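Local coordinates for fucose-specific lectin (Aleuria aurantia, PDB 6GKE), which binds L-fucose, with strongest preference for alpha-1,6-linked core fucose on glycoproteins, as a homodimer of six-bladed beta-propellers, at residues Gly272-Ser277 with Trp290-Gly295. The protein carries 1 engineered substitution. Sequence-based numbering, arbitrary orientation.
Sequences GNIDIS and WQWISG. With FUC (alpha-L-fucopyranose), chain G.
Trp292 meets Ile276 at the root of its side chain: CB packs on Ile276 CB at 4.1 Å, and just behind it the backbone N of Trp292 gives a nearly straight hydrogen bond (165°) to Ile276 O. In this conformer, one of two modelled for the residue, CG lies anti to the backbone N (chi1 167°), which lays the indole along the hairpin with CD1 beside Ile274. CD1 comes up to Ile274 O at 3.8 Å, the carbonyl oxygen sitting at the ring edge in its plane, while Ile274 CG2 closes on the same CD1. Round the rest of the ring the partner is the sugar. NE1 has fucose C6 nearest, CE2 lies 3.7 Å from fucose C5, CD2, CE3 and CZ3 run under C4 and C3, CZ2 is near C5, and CH2, at the far end, is 3.8 Å from fucose O1, so that the apolar side of the pyranose lies over one indole face. This is a fucose site between adjacent blades of the six-bladed propeller; strands 275-282 and 286-293 are the middle pair of one four-stranded blade. The fucose methyl C6 is also touched by Ile274 CG2, at 3.7 Å, and by Ile276 CD1, at 3.8 Å. Arg226, Glu238 and Trp298 hydrogen-bond the sugar, and Trp298 also meets the Trp292 ring edge-to-face. Beyond Trp292 the two strands diverge, and a water hydrogen-bonded to Ile274 O (2.7 Å) and Trp292 O (2.8 Å) spans the gap.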
loop_
_atom_site.group_PDB
_atom_site.type_symbol
_atom_site.label_atom_id
_atom_site.label_comp_id
_atom_site.label_asym_id
_atom_site.label_seq_id
_atom_site.Cartn_x
_atom_site.Cartn_y
_atom_site.Cartn_z
ATOM N N GLY A 272 3.946 22.918 -23.661
ATOM C CA GLY A 272 4.482 22.959 -25.003
ATOM C C GLY A 272 3.456 22.520 -26.037
ATOM O O GLY A 272 2.266 22.782 -25.891
ATOM N N ASN A 273 3.933 21.868 -27.099
ATOM C CA ASN A 273 3.061 21.483 -28.223
ATOM C C ASN A 273 3.637 20.240 -28.904
ATOM O O ASN A 273 4.062 20.311 -30.051
ATOM C CB ASN A 273 2.819 22.659 -29.184
ATOM C CG ASN A 273 4.049 23.504 -29.417
ATOM O OD1 ASN A 273 5.007 23.056 -30.044
ATOM N ND2 ASN A 273 4.035 24.723 -28.906
ATOM N N ILE A 274 3.615 19.076 -28.232
ATOM C CA ILE A 274 3.038 18.859 -26.913
ATOM C C ILE A 274 3.889 17.817 -26.183
ATOM O O ILE A 274 4.349 16.847 -26.781
ATOM C CB ILE A 274 1.562 18.407 -27.006
ATOM C CG1 ILE A 274 0.854 18.431 -25.648
ATOM C CG2 ILE A 274 1.436 17.039 -27.666
ATOM C CD1 ILE A 274 0.735 19.800 -25.015
ATOM N N ASP A 275 4.078 18.042 -24.883
ATOM C CA ASP A 275 4.687 17.091 -23.963
ATOM C C ASP A 275 3.614 16.672 -22.961
ATOM O O ASP A 275 2.909 17.531 -22.435
ATOM C CB ASP A 275 5.881 17.716 -23.249
ATOM C CG ASP A 275 6.936 18.235 -24.205
ATOM O OD1 ASP A 275 7.434 17.431 -25.016
ATOM O OD2 ASP A 275 7.239 19.439 -24.144
ATOM N N ILE A 276 3.474 15.355 -22.736
ATOM C CA ILE A 276 2.451 14.808 -21.841
ATOM C C ILE A 276 3.083 13.754 -20.936
ATOM O O ILE A 276 3.772 12.858 -21.415
ATOM C CB ILE A 276 1.268 14.184 -22.610
ATOM C CG1 ILE A 276 0.680 15.136 -23.653
ATOM C CG2 ILE A 276 0.209 13.704 -21.627
ATOM C CD1 ILE A 276 -0.271 14.473 -24.623
ATOM N N SER A 277 2.789 13.854 -19.637
ATOM C CA SER A 277 3.084 12.805 -18.666
ATOM C C SER A 277 1.779 12.335 -18.023
ATOM O O SER A 277 0.967 13.170 -17.641
ATOM C CB SER A 277 4.015 13.287 -17.587
ATOM O OG SER A 277 5.267 13.678 -18.128
ATOM N N TRP A 290 3.615 7.227 -17.864
ATOM C CA TRP A 290 3.565 7.184 -19.291
ATOM C C TRP A 290 4.034 8.535 -19.832
ATOM O O TRP A 290 3.752 9.579 -19.243
ATOM C CB TRP A 290 2.141 6.896 -19.764
ATOM C CG TRP A 290 1.698 5.509 -19.442
ATOM C CD1 TRP A 290 0.973 5.099 -18.362
ATOM C CD2 TRP A 290 2.010 4.328 -20.194
ATOM N NE1 TRP A 290 0.787 3.747 -18.407
ATOM C CE2 TRP A 290 1.410 3.246 -19.520
ATOM C CE3 TRP A 290 2.704 4.087 -21.384
ATOM C CZ2 TRP A 290 1.505 1.938 -19.991
ATOM C CZ3 TRP A 290 2.795 2.795 -21.849
ATOM C CH2 TRP A 290 2.200 1.739 -21.160
ATOM N N GLN A 291 4.720 8.498 -20.973
ATOM C CA GLN A 291 5.181 9.703 -21.646
ATOM C C GLN A 291 4.830 9.598 -23.126
ATOM O O GLN A 291 4.957 8.527 -23.717
ATOM C CB GLN A 291 6.690 9.880 -21.469
ATOM C CG GLN A 291 7.501 8.742 -22.071
ATOM C CD GLN A 291 8.936 8.687 -21.609
ATOM O OE1 GLN A 291 9.417 9.543 -20.872
ATOM N NE2 GLN A 291 9.636 7.656 -22.051
ATOM N N TRP A 292 4.396 10.728 -23.694
ATOM C CA TRP A 292 4.157 10.877 -25.112
ATOM C C TRP A 292 5.302 11.668 -25.743
ATOM O O TRP A 292 5.564 12.781 -25.314
ATOM C CB TRP A 292 2.851 11.625 -25.382
ATOM C CG TRP A 292 2.801 12.043 -26.814
ATOM C CD1 TRP A 292 3.222 13.220 -27.364
ATOM C CD2 TRP A 292 2.409 11.204 -27.909
ATOM N NE1 TRP A 292 3.072 13.185 -28.724
ATOM C CE2 TRP A 292 2.571 11.961 -29.086
ATOM C CE3 TRP A 292 1.907 9.903 -27.996
ATOM C CZ2 TRP A 292 2.247 11.448 -30.342
ATOM C CZ3 TRP A 292 1.584 9.401 -29.235
ATOM C CH2 TRP A 292 1.755 10.164 -30.390
ATOM N N ILE A 293 5.933 11.114 -26.776
ATOM C CA ILE A 293 6.998 11.808 -27.473
ATOM C C ILE A 293 6.661 11.816 -28.967
ATOM O O ILE A 293 6.374 10.766 -29.557
ATOM C CB ILE A 293 8.366 11.174 -27.147
ATOM C CG1 ILE A 293 8.763 11.435 -25.690
ATOM C CG2 ILE A 293 9.445 11.661 -28.105
ATOM C CD1 ILE A 293 9.501 10.293 -25.033
ATOM N N SER A 294 6.681 13.020 -29.555
ATOM C CA SER A 294 6.401 13.240 -30.972
ATOM C C SER A 294 7.341 12.388 -31.833
ATOM O O SER A 294 8.557 12.566 -31.784
ATOM C CB SER A 294 6.526 14.699 -31.322
ATOM N N GLY A 295 6.756 11.456 -32.597
ATOM C CA GLY A 295 7.478 10.609 -33.546
ATOM C C GLY A 295 7.765 9.214 -33.006
ATOM O O GLY A 295 8.223 8.347 -33.760
HETATM C C1 FUC G . -2.646 11.997 -30.710
HETATM C C2 FUC G . -3.116 10.850 -29.828
HETATM C C3 FUC G . -2.008 10.440 -28.856
HETATM C C4 FUC G . -1.509 11.661 -28.073
HETATM C C5 FUC G . -1.073 12.727 -29.064
HETATM C C6 FUC G . -0.570 14.011 -28.419
HETATM O O1 FUC G . -1.615 11.526 -31.580
HETATM O O2 FUC G . -3.483 9.743 -30.659
HETATM O O3 FUC G . -2.482 9.397 -28.006
HETATM O O4 FUC G . -2.536 12.233 -27.249
HETATM O O5 FUC G . -2.166 13.081 -29.910
HETATM O O HOH W 1 6.374 15.010 -26.846
#